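Local atomic coordinates of sugar ABC transporter substrate-binding protein, BlMnBP1 (Bifidobacterium animalis subsp. lactis ATCC 27673, PDB entry 6I5R), a protein that binds mannobiose and probably delivers manno-oligosaccharides from beta-mannan to the sugar ABC transporter it serves. Residues K134-Q139 and G387-L392; V116-T121 and Y323-N328; K216-V221 and I379-A384; S86-L91 and P104-S109. One frame throughout, in Å; residues are numbered along the deposited sequence.

Contact 1. Residues K134-Q139 and G387-L392. With ZN (zinc ion), chain J; ZN (zinc ion), chain F.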
# COMPACT_ATOMS: atom_id res chain seq x y z
N LYS A 134 -4.12 10.20 6.49
CA LYS A 134 -5.57 9.99 6.64
C LYS A 134 -6.11 11.07 7.57
O LYS A 134 -6.45 10.82 8.71
CB LYS A 134 -5.86 8.60 7.18
CG LYS A 134 -5.17 7.49 6.43
CD LYS A 134 -5.81 7.24 5.08
CE LYS A 134 -5.28 5.98 4.43
NZ LYS A 134 -5.86 5.78 3.10
N ALA A 135 -6.17 12.29 7.05
CA ALA A 135 -6.59 13.44 7.82
C ALA A 135 -7.47 14.34 6.95
O ALA A 135 -7.46 14.26 5.71
CB ALA A 135 -5.38 14.21 8.38
N TYR A 136 -8.23 15.20 7.62
CA TYR A 136 -9.11 16.11 6.91
C TYR A 136 -9.54 17.24 7.83
O TYR A 136 -9.77 17.02 9.02
CB TYR A 136 -10.38 15.42 6.37
CG TYR A 136 -11.03 16.29 5.34
CD1 TYR A 136 -10.52 16.32 4.07
CD2 TYR A 136 -12.11 17.09 5.64
CE1 TYR A 136 -11.06 17.11 3.12
CE2 TYR A 136 -12.67 17.90 4.67
CZ TYR A 136 -12.12 17.91 3.41
OH TYR A 136 -12.61 18.68 2.38
N ASP A 137 -9.74 18.43 7.24
CA ASP A 137 -10.11 19.63 8.01
C ASP A 137 -9.33 19.65 9.34
O ASP A 137 -9.88 20.01 10.38
CB ASP A 137 -11.66 19.71 8.20
CG ASP A 137 -12.36 20.55 7.10
OD1 ASP A 137 -11.67 21.18 6.33
OD2 ASP A 137 -13.61 20.65 6.99
N GLY A 138 -8.05 19.26 9.33
CA GLY A 138 -7.16 19.41 10.47
C GLY A 138 -7.20 18.31 11.51
O GLY A 138 -6.59 18.45 12.58
N GLN A 139 -7.93 17.23 11.26
CA GLN A 139 -8.01 16.11 12.18
C GLN A 139 -7.48 14.87 11.48
O GLN A 139 -7.70 14.68 10.28
CB GLN A 139 -9.44 15.87 12.64
CG GLN A 139 -10.07 16.99 13.42
CD GLN A 139 -9.57 17.08 14.87
OE1 GLN A 139 -9.44 16.08 15.55
NE2 GLN A 139 -9.32 18.31 15.34
N GLY A 387 -6.47 24.12 1.67
CA GLY A 387 -7.72 24.19 0.94
C GLY A 387 -7.86 23.19 -0.18
O GLY A 387 -8.94 23.10 -0.76
N GLN A 388 -6.79 22.46 -0.51
CA GLN A 388 -6.79 21.50 -1.60
C GLN A 388 -6.72 20.06 -1.09
O GLN A 388 -6.49 19.15 -1.88
CB GLN A 388 -5.62 21.76 -2.56
CG GLN A 388 -5.85 22.89 -3.55
CD GLN A 388 -4.83 22.91 -4.71
OE1 GLN A 388 -5.18 23.10 -5.89
NE2 GLN A 388 -3.56 22.72 -4.38
N GLU A 389 -6.97 19.84 0.20
CA GLU A 389 -6.77 18.51 0.76
C GLU A 389 -7.62 17.47 0.05
O GLU A 389 -7.21 16.31 -0.08
CB GLU A 389 -7.10 18.55 2.25
CG GLU A 389 -6.48 17.45 3.10
CD GLU A 389 -6.69 17.69 4.61
OE1 GLU A 389 -7.50 18.55 4.96
OE2 GLU A 389 -6.04 17.02 5.43
N ASP A 390 -8.77 17.89 -0.45
CA ASP A 390 -9.79 17.02 -1.02
C ASP A 390 -9.69 16.94 -2.54
O ASP A 390 -10.47 16.21 -3.17
CB ASP A 390 -11.17 17.55 -0.62
CG ASP A 390 -12.27 16.54 -0.88
OD1 ASP A 390 -11.98 15.33 -0.85
OD2 ASP A 390 -13.43 16.95 -1.11
N LEU A 391 -8.76 17.67 -3.14
CA LEU A 391 -8.76 17.81 -4.59
C LEU A 391 -8.45 16.48 -5.28
O LEU A 391 -9.12 16.11 -6.25
CB LEU A 391 -7.75 18.88 -5.00
CG LEU A 391 -7.75 19.10 -6.50
CD1 LEU A 391 -9.07 19.74 -6.93
CD2 LEU A 391 -6.58 19.96 -6.92
N LEU A 392 -7.47 15.73 -4.78
CA LEU A 392 -7.15 14.46 -5.42
C LEU A 392 -8.32 13.49 -5.32
O LEU A 392 -8.67 12.82 -6.29
CB LEU A 392 -5.90 13.83 -4.81
CG LEU A 392 -5.56 12.44 -5.39
CD1 LEU A 392 -5.06 12.48 -6.84
CD2 LEU A 392 -4.56 11.77 -4.45
ZN ZN J . -14.11 14.96 -1.27
ZN ZN F . -13.07 22.18 5.25
O HOH W 1 -15.45 16.25 -2.30
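Tyr136 and Glu389 meet in a small surface contact between a tight hairpin and the lead-in to helix 391-399. Glu389 carries most of it. Its CG stands anti to the backbone N (chi1 -158°) and the chain beyond is extended, which carries the carboxylate up to the hairpin backbone. Glu389 OE1 takes a weak, bent hydrogen bond from Asp137 N at 3.2 Å. Glu389 OE1 also lies 3.5 Å from Tyr136 CA. Glu389 OE2 sits 3.1 Å from Ala135 O; both are acceptors and they are not hydrogen-bonded. The hairpin is a type I' beta turn from Tyr136 to Gln139, closed by backbone bonds in both directions between these two residues. It links strand 135-136 to strand 139-155. The Tyr136 ring reaches on to Asp390. Asp390 CB meets the ring at its edge, near the ring plane, 3.5 Å from Tyr136 OH. The Asp390 carboxylate stands nearly upright to that ring, with 83° between the planes. It grips a zinc ion with both oxygens, Asp390 OD1 at 2.2 Å and Asp390 OD2 at 2.1 Å. Asp107, Ser109 and Asn394 complete the protein part of this site. Asp137 binds a different zinc ion through its own two carboxylate oxygens.

Contact 2. Residues V116-T121 and Y323-N328. With ZN (zinc ion), chain H.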
# COMPACT_ATOMS: atom_id res chain seq x y z
N VAL A 116 -13.75 8.05 14.00
CA VAL A 116 -13.42 8.88 15.17
C VAL A 116 -12.13 9.65 14.90
O VAL A 116 -11.12 9.03 14.53
CB VAL A 116 -13.27 8.01 16.41
CG1 VAL A 116 -12.90 8.87 17.62
CG2 VAL A 116 -14.53 7.20 16.66
N PRO A 117 -12.09 10.96 15.11
CA PRO A 117 -10.80 11.66 15.01
C PRO A 117 -9.91 11.27 16.18
O PRO A 117 -10.36 11.25 17.33
CB PRO A 117 -11.19 13.15 15.03
CG PRO A 117 -12.53 13.18 15.71
CD PRO A 117 -13.21 11.86 15.45
N TYR A 118 -8.67 10.90 15.87
CA TYR A 118 -7.69 10.60 16.90
C TYR A 118 -7.22 11.87 17.60
O TYR A 118 -6.73 11.78 18.73
CB TYR A 118 -6.46 9.90 16.31
CG TYR A 118 -6.72 8.48 15.89
CD1 TYR A 118 -6.72 7.44 16.81
CD2 TYR A 118 -6.95 8.17 14.56
CE1 TYR A 118 -6.97 6.13 16.42
CE2 TYR A 118 -7.23 6.90 14.17
CZ TYR A 118 -7.22 5.87 15.08
OH TYR A 118 -7.49 4.60 14.63
N GLY A 119 -7.32 13.02 16.96
CA GLY A 119 -6.76 14.25 17.48
C GLY A 119 -6.37 15.19 16.35
O GLY A 119 -6.33 14.81 15.19
N GLU A 120 -6.11 16.44 16.72
CA GLU A 120 -5.61 17.41 15.75
C GLU A 120 -4.40 16.82 15.06
O GLU A 120 -3.52 16.26 15.71
CB GLU A 120 -5.17 18.72 16.42
CG GLU A 120 -6.20 19.84 16.51
CD GLU A 120 -5.55 21.13 17.01
OE1 GLU A 120 -4.59 21.63 16.42
OE2 GLU A 120 -5.98 21.67 18.04
N THR A 121 -4.31 17.00 13.74
CA THR A 121 -3.17 16.45 13.02
C THR A 121 -1.85 17.06 13.52
O THR A 121 -0.84 16.35 13.67
CB THR A 121 -3.33 16.69 11.52
OG1 THR A 121 -4.58 16.14 11.08
CG2 THR A 121 -2.20 16.04 10.74
N TYR A 323 -5.52 2.13 10.59
CA TYR A 323 -6.60 1.83 11.52
C TYR A 323 -7.57 3.00 11.64
O TYR A 323 -7.16 4.14 11.89
CB TYR A 323 -6.07 1.55 12.90
CG TYR A 323 -4.97 0.55 13.03
CD1 TYR A 323 -5.25 -0.81 13.03
CD2 TYR A 323 -3.66 0.95 13.15
CE1 TYR A 323 -4.26 -1.72 13.16
CE2 TYR A 323 -2.65 0.04 13.30
CZ TYR A 323 -2.95 -1.29 13.29
OH TYR A 323 -1.96 -2.19 13.44
N GLY A 324 -8.87 2.71 11.50
CA GLY A 324 -9.90 3.68 11.77
C GLY A 324 -10.94 3.09 12.71
O GLY A 324 -11.19 1.89 12.70
N ILE A 325 -11.53 3.97 13.52
CA ILE A 325 -12.47 3.60 14.58
C ILE A 325 -13.86 4.10 14.21
O ILE A 325 -14.03 5.25 13.79
CB ILE A 325 -12.03 4.18 15.94
CG1 ILE A 325 -10.68 3.59 16.35
CG2 ILE A 325 -13.05 3.86 17.02
CD1 ILE A 325 -9.99 4.31 17.44
N ASN A 326 -14.85 3.24 14.42
CA ASN A 326 -16.24 3.50 14.03
C ASN A 326 -16.85 4.60 14.91
O ASN A 326 -16.99 4.42 16.12
CB ASN A 326 -17.02 2.19 14.16
CG ASN A 326 -18.42 2.26 13.58
OD1 ASN A 326 -18.90 3.31 13.20
ND2 ASN A 326 -19.09 1.10 13.55
N LYS A 327 -17.24 5.71 14.32
CA LYS A 327 -17.84 6.73 15.14
C LYS A 327 -19.19 6.31 15.73
O LYS A 327 -19.66 6.92 16.65
CB LYS A 327 -18.03 8.01 14.35
CG LYS A 327 -18.80 7.81 13.11
CD LYS A 327 -20.24 7.59 13.41
CE LYS A 327 -21.12 8.10 12.31
NZ LYS A 327 -22.35 8.70 12.87
N ASN A 328 -19.80 5.27 15.19
CA ASN A 328 -21.13 4.88 15.66
C ASN A 328 -21.10 4.14 16.99
O ASN A 328 -22.16 3.93 17.59
CB ASN A 328 -21.81 3.98 14.63
CG ASN A 328 -22.14 4.70 13.35
OD1 ASN A 328 -22.42 5.88 13.35
ND2 ASN A 328 -22.18 3.96 12.25
ZN ZN H . -4.47 23.34 17.62
O HOH W 2 -10.64 6.58 13.26
O HOH W 3 -3.37 22.43 19.15
O HOH W 4 -5.21 23.59 19.09
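Tyr118 reaches across to Tyr323 and Ile325, in strand 314-325. Its CG is anti to the carbonyl carbon (chi1 -72°); the ring swings from CB across to that segment, and its outer atoms make the contact. The first atoms of the side chain make no close approach to it. Further out, Tyr118 CE1 lies 3.7 Å from Ile325 CD1, while CE2 on the other edge approaches Tyr323 O. CZ lies near both Tyr323 O and Ile325 CD1. At the tip, Tyr118 OH donates a hydrogen bond of 2.8 Å to Tyr323 O. The acceptor lies at the ring edge, near the ring plane. Seen from the carbonyl, however, the hydroxyl is well above the plane, 70° out of it.

The strand belongs to the mixed sheet of this solute-binding protein fold. Val341 of helix 331-346 also packs on Tyr118. At Ile325, Val116 N donates to Ile325 O at 2.8 Å, a fairly straight bond of 157° at the hydrogen. The return link runs through a water, which donates to Val116 O and accepts from Ile325 N. A direct bond is thus paired with a water-mediated one. Val116 CG2 fills in beside them, 3.7 Å from Ile325 CG2 and 3.7 Å from Lys327 CA. After Ile325, Asn326 OD1 accepts from Asn328 N at 2.9 Å, an Asx turn. The amide nitrogen of Asn326 is held by the carbonyls of Asn95 and Trp98. Away from this interface, Glu120 chelates a zinc ion with both carboxylate oxygens.

Contact 3. Residues K216-V221 and I379-A384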
# COMPACT_ATOMS: atom_id res chain seq x y z
N LYS A 216 5.47 16.39 -3.92
CA LYS A 216 4.21 17.09 -4.14
C LYS A 216 3.42 16.52 -5.31
O LYS A 216 2.32 17.02 -5.59
CB LYS A 216 4.47 18.58 -4.41
CG LYS A 216 5.07 19.33 -3.23
CD LYS A 216 5.21 20.83 -3.47
CE LYS A 216 5.75 21.51 -2.21
NZ LYS A 216 5.85 22.99 -2.43
N PHE A 217 3.93 15.51 -6.02
CA PHE A 217 3.26 15.09 -7.24
C PHE A 217 1.87 14.53 -6.96
O PHE A 217 0.90 14.88 -7.63
CB PHE A 217 4.07 14.02 -7.97
CG PHE A 217 3.53 13.73 -9.34
CD1 PHE A 217 3.88 14.55 -10.41
CD2 PHE A 217 2.62 12.72 -9.54
CE1 PHE A 217 3.36 14.33 -11.65
CE2 PHE A 217 2.10 12.49 -10.81
CZ PHE A 217 2.47 13.29 -11.86
N MET A 218 1.77 13.65 -5.97
CA MET A 218 0.51 12.94 -5.73
C MET A 218 -0.62 13.89 -5.36
O MET A 218 -1.71 13.81 -5.93
CB MET A 218 0.68 11.91 -4.61
CG MET A 218 -0.60 11.19 -4.31
SD MET A 218 -0.98 10.01 -5.63
CE MET A 218 -0.01 8.62 -5.07
N ASN A 219 -0.41 14.74 -4.36
CA ASN A 219 -1.50 15.54 -3.81
C ASN A 219 -1.60 16.92 -4.42
O ASN A 219 -2.64 17.57 -4.28
CB ASN A 219 -1.36 15.65 -2.29
CG ASN A 219 -1.59 14.32 -1.59
OD1 ASN A 219 -2.51 13.60 -1.97
ND2 ASN A 219 -0.77 13.99 -0.58
N GLN A 220 -0.57 17.40 -5.12
CA GLN A 220 -0.63 18.72 -5.71
C GLN A 220 -0.61 18.67 -7.24
O GLN A 220 -1.52 19.20 -7.89
CB GLN A 220 0.52 19.61 -5.20
CG GLN A 220 0.40 19.95 -3.73
CD GLN A 220 1.45 20.95 -3.24
OE1 GLN A 220 1.96 21.78 -4.01
NE2 GLN A 220 1.76 20.88 -1.97
N VAL A 221 0.40 18.05 -7.83
CA VAL A 221 0.57 18.13 -9.29
C VAL A 221 -0.49 17.30 -10.01
O VAL A 221 -1.17 17.79 -10.92
CB VAL A 221 1.99 17.68 -9.69
CG1 VAL A 221 2.13 17.69 -11.23
CG2 VAL A 221 3.04 18.54 -9.01
N ILE A 379 11.26 9.33 0.35
CA ILE A 379 10.44 10.53 0.48
C ILE A 379 9.05 10.12 0.94
O ILE A 379 8.66 8.97 0.87
CB ILE A 379 10.35 11.32 -0.85
CG1 ILE A 379 9.95 10.42 -2.03
CG2 ILE A 379 11.66 12.05 -1.13
CD1 ILE A 379 9.77 11.22 -3.35
N THR A 380 8.27 11.12 1.37
CA THR A 380 6.86 10.94 1.68
C THR A 380 6.05 11.98 0.92
O THR A 380 6.54 13.07 0.59
CB THR A 380 6.57 11.08 3.17
OG1 THR A 380 6.94 12.40 3.58
CG2 THR A 380 7.34 10.04 3.95
N ASP A 381 4.80 11.64 0.66
CA ASP A 381 3.93 12.54 -0.07
C ASP A 381 3.65 13.79 0.75
O ASP A 381 3.15 13.71 1.88
CB ASP A 381 2.61 11.83 -0.43
CG ASP A 381 2.74 10.88 -1.58
OD1 ASP A 381 3.74 10.95 -2.32
OD2 ASP A 381 1.80 10.08 -1.78
N ALA A 382 3.94 14.95 0.18
CA ALA A 382 3.59 16.21 0.80
C ALA A 382 2.07 16.43 0.78
O ALA A 382 1.38 15.98 -0.14
CB ALA A 382 4.29 17.33 0.05
N PRO A 383 1.53 17.11 1.78
CA PRO A 383 0.11 17.46 1.73
C PRO A 383 -0.13 18.47 0.63
O PRO A 383 0.78 19.16 0.17
CB PRO A 383 -0.16 18.05 3.11
CG PRO A 383 1.17 18.59 3.55
CD PRO A 383 2.22 17.71 2.93
N ALA A 384 -1.37 18.53 0.18
CA ALA A 384 -1.75 19.55 -0.78
C ALA A 384 -1.63 20.92 -0.12
O ALA A 384 -1.50 21.03 1.10
CB ALA A 384 -3.18 19.32 -1.27
O HOH W 5 4.27 12.49 -4.73
O HOH W 6 1.92 14.83 -2.56
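Asn219 and Gln220 both turn CG anti to their carbonyl carbons (chi1 -68° and -67°), and their amides reach the backbone of Ala382 and Pro383. Asn219 ND2 donates to Ala382 O at 3.0 Å, nearly straight at 169°. The carbonyl lies in the plane of the Asn219 amide, but the donor is above the carbonyl plane. Gln220 NE2 donates to Pro383 O at 2.9 Å, and this bond lies in both planes. Lys385 holds the other end of the Gln220 amide, at OE1, which helps fix its rotation. The contact joins the first turn of helix 217-224 to the irregular chain that follows strand 377-379. In that turn Lys216 O takes the usual alpha-helical bond from Gln220 N and a pi-type bond from Val221 N, one residue further on, from opposite faces of its plane. Two waters add bridges from the helix start. One accepts from Met218 N and donates to Asp381 OD1. The other accepts from Asn219 N and donates to Ala382 O, which thus serves two donors. Packing fills the rest. Lys216 CG rests on Ala382 CB at 3.9 Å, Gln220 CG on Ala384 CA at 3.7 Å, and Ala384 CB lies 3.5 Å from Asn219 O.

Contact 4. Residues S86-L91 and P104-S109. With ZN (zinc ion), chain J.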
# COMPACT_ATOMS: atom_id res chain seq x y z
N SER A 86 -15.27 -5.75 1.01
CA SER A 86 -16.11 -6.06 2.16
C SER A 86 -16.05 -4.97 3.24
O SER A 86 -17.08 -4.65 3.84
CB SER A 86 -15.74 -7.43 2.73
OG SER A 86 -14.41 -7.45 3.15
N ALA A 87 -14.88 -4.37 3.46
CA ALA A 87 -14.80 -3.23 4.36
C ALA A 87 -15.65 -2.05 3.88
O ALA A 87 -16.29 -1.36 4.69
CB ALA A 87 -13.35 -2.79 4.54
N LEU A 88 -15.66 -1.78 2.57
CA LEU A 88 -16.44 -0.64 2.13
C LEU A 88 -17.93 -0.93 2.29
O LEU A 88 -18.71 -0.07 2.72
CB LEU A 88 -16.11 -0.28 0.70
CG LEU A 88 -16.52 1.14 0.34
CD1 LEU A 88 -15.73 2.19 1.07
CD2 LEU A 88 -16.33 1.27 -1.16
N THR A 89 -18.33 -2.15 1.98
CA THR A 89 -19.71 -2.55 2.22
C THR A 89 -20.12 -2.36 3.68
O THR A 89 -21.17 -1.76 3.97
CB THR A 89 -19.89 -4.00 1.78
OG1 THR A 89 -19.68 -4.09 0.36
CG2 THR A 89 -21.30 -4.49 2.15
N ARG A 90 -19.30 -2.83 4.62
CA ARG A 90 -19.66 -2.65 6.02
C ARG A 90 -19.71 -1.18 6.39
O ARG A 90 -20.59 -0.75 7.14
CB ARG A 90 -18.70 -3.39 6.95
CG ARG A 90 -18.73 -4.90 6.74
CD ARG A 90 -19.83 -5.62 7.52
NE ARG A 90 -19.57 -5.57 8.95
CZ ARG A 90 -18.80 -6.43 9.62
NH1 ARG A 90 -18.19 -7.42 8.98
NH2 ARG A 90 -18.64 -6.30 10.94
N LEU A 91 -18.76 -0.39 5.87
CA LEU A 91 -18.80 1.04 6.13
C LEU A 91 -20.09 1.67 5.64
O LEU A 91 -20.69 2.50 6.33
CB LEU A 91 -17.61 1.73 5.46
CG LEU A 91 -16.48 2.33 6.30
CD1 LEU A 91 -15.57 3.16 5.37
CD2 LEU A 91 -16.99 3.13 7.45
N PRO A 104 -10.74 1.62 4.07
CA PRO A 104 -10.78 1.28 2.64
C PRO A 104 -10.76 2.55 1.79
O PRO A 104 -10.29 3.59 2.24
CB PRO A 104 -12.10 0.54 2.50
CG PRO A 104 -12.96 1.17 3.56
CD PRO A 104 -12.07 1.44 4.71
N ALA A 105 -11.26 2.44 0.55
CA ALA A 105 -11.12 3.56 -0.38
C ALA A 105 -12.24 4.57 -0.18
O ALA A 105 -13.32 4.46 -0.82
CB ALA A 105 -11.06 3.02 -1.81
N VAL A 106 -11.95 5.56 0.70
CA VAL A 106 -12.90 6.56 1.19
C VAL A 106 -12.36 7.96 0.93
O VAL A 106 -11.21 8.23 1.27
CB VAL A 106 -13.19 6.38 2.70
CG1 VAL A 106 -14.17 7.39 3.16
CG2 VAL A 106 -13.62 4.98 2.96
N ASP A 107 -13.21 8.85 0.40
CA ASP A 107 -12.89 10.27 0.27
C ASP A 107 -12.50 10.82 1.64
O ASP A 107 -13.27 10.75 2.60
CB ASP A 107 -14.09 11.04 -0.32
CG ASP A 107 -13.74 12.48 -0.74
OD1 ASP A 107 -13.01 13.27 -0.09
OD2 ASP A 107 -14.25 12.94 -1.77
N LYS A 108 -11.33 11.46 1.70
CA LYS A 108 -10.93 12.14 2.93
C LYS A 108 -12.05 13.01 3.46
O LYS A 108 -12.31 13.03 4.66
CB LYS A 108 -9.71 13.03 2.69
CG LYS A 108 -8.42 12.30 2.48
CD LYS A 108 -7.42 13.31 1.98
CE LYS A 108 -6.01 12.83 2.12
NZ LYS A 108 -5.16 13.97 1.71
N SER A 109 -12.69 13.76 2.58
CA SER A 109 -13.75 14.63 3.02
C SER A 109 -14.90 13.86 3.67
O SER A 109 -15.76 14.50 4.30
CB SER A 109 -14.27 15.42 1.82
OG SER A 109 -14.86 14.51 0.90
ZN ZN J . -14.11 14.96 -1.27
O HOH W 1 -15.45 16.25 -2.30
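Pro104 pushes its ring into a shallow hollow on helix 83-93, walled by Ala87, Leu88 and Leu91. The tip of the bump is Pro104 CG. It meets one carbon from each wall: Leu91 CD1 at 3.7 Å, Leu88 CD1 at 3.9 Å and Ala87 CB at 4.1 Å. Ala87 is small, and its methyl group also faces Pro104 CB. Leu91 CD1 reaches further round the ring, coming near Pro104 CD as well.

A second bump follows. Val106 CG2 settles against the ends of the two leucines, 3.6 Å from Leu91 CD1 and 4.0 Å from Leu88 CD1. CG2 of Val106 is the branch anti to the carbonyl carbon; CG1 takes the place anti to the backbone N (chi1 -179°). Each leucine touches both bumps with the same methyl, CD1. Leu88 CD1 also lies near Ala105 O. No hydrogen bond crosses this contact; it is held by apolar packing.

Helix 83-93 is the crossover of a beta-alpha-beta unit between the parallel strands 73-79 and 100-102, both of which pair with strand 38-44 in the sheet of this periplasmic-binding-protein-like fold. After strand 100-102 the chain passes alongside the helix. Met101 touches Ala87 and Leu91, and Trp98, Tyr114 and Phe115 also pack on Leu91. Past Val106 the loop leaves the helix and supplies two metal ligands. Asp107 binds a zinc ion with OD1 and OD2, and Ser109 adds OG at 2.3 Å. Asp107 OD1 also accepts from Ser109 N at 2.7 Å, an Asx turn that ties the two ligands together. Asp390 and Asn394 bind the same ion.

Contact 4 closes first along the chain, before the other three open. The segments of contact 2 alternate with those of contacts 1 and 3. Both segments of contact 3 fall between those of contact 1. Contacts 1 and 2, centres 15 Å apart, reach the same sheet and touch through a probable hydrogen bond from Thr121 N to Gly138 O. Contacts 1 and 3, 12 Å apart, meet where Leu392 packs on Met218 and Asn219. Contacts 1 and 4, 16 Å apart, share a zinc ion that joins Asp107 and Ser109 with Asp390. Contacts 2 and 4 (14 Å), 2 and 3 (23 Å) and 3 and 4 (22 Å) do not touch. Contact 1 thus touches the other three, tying the C-terminal part to early segments.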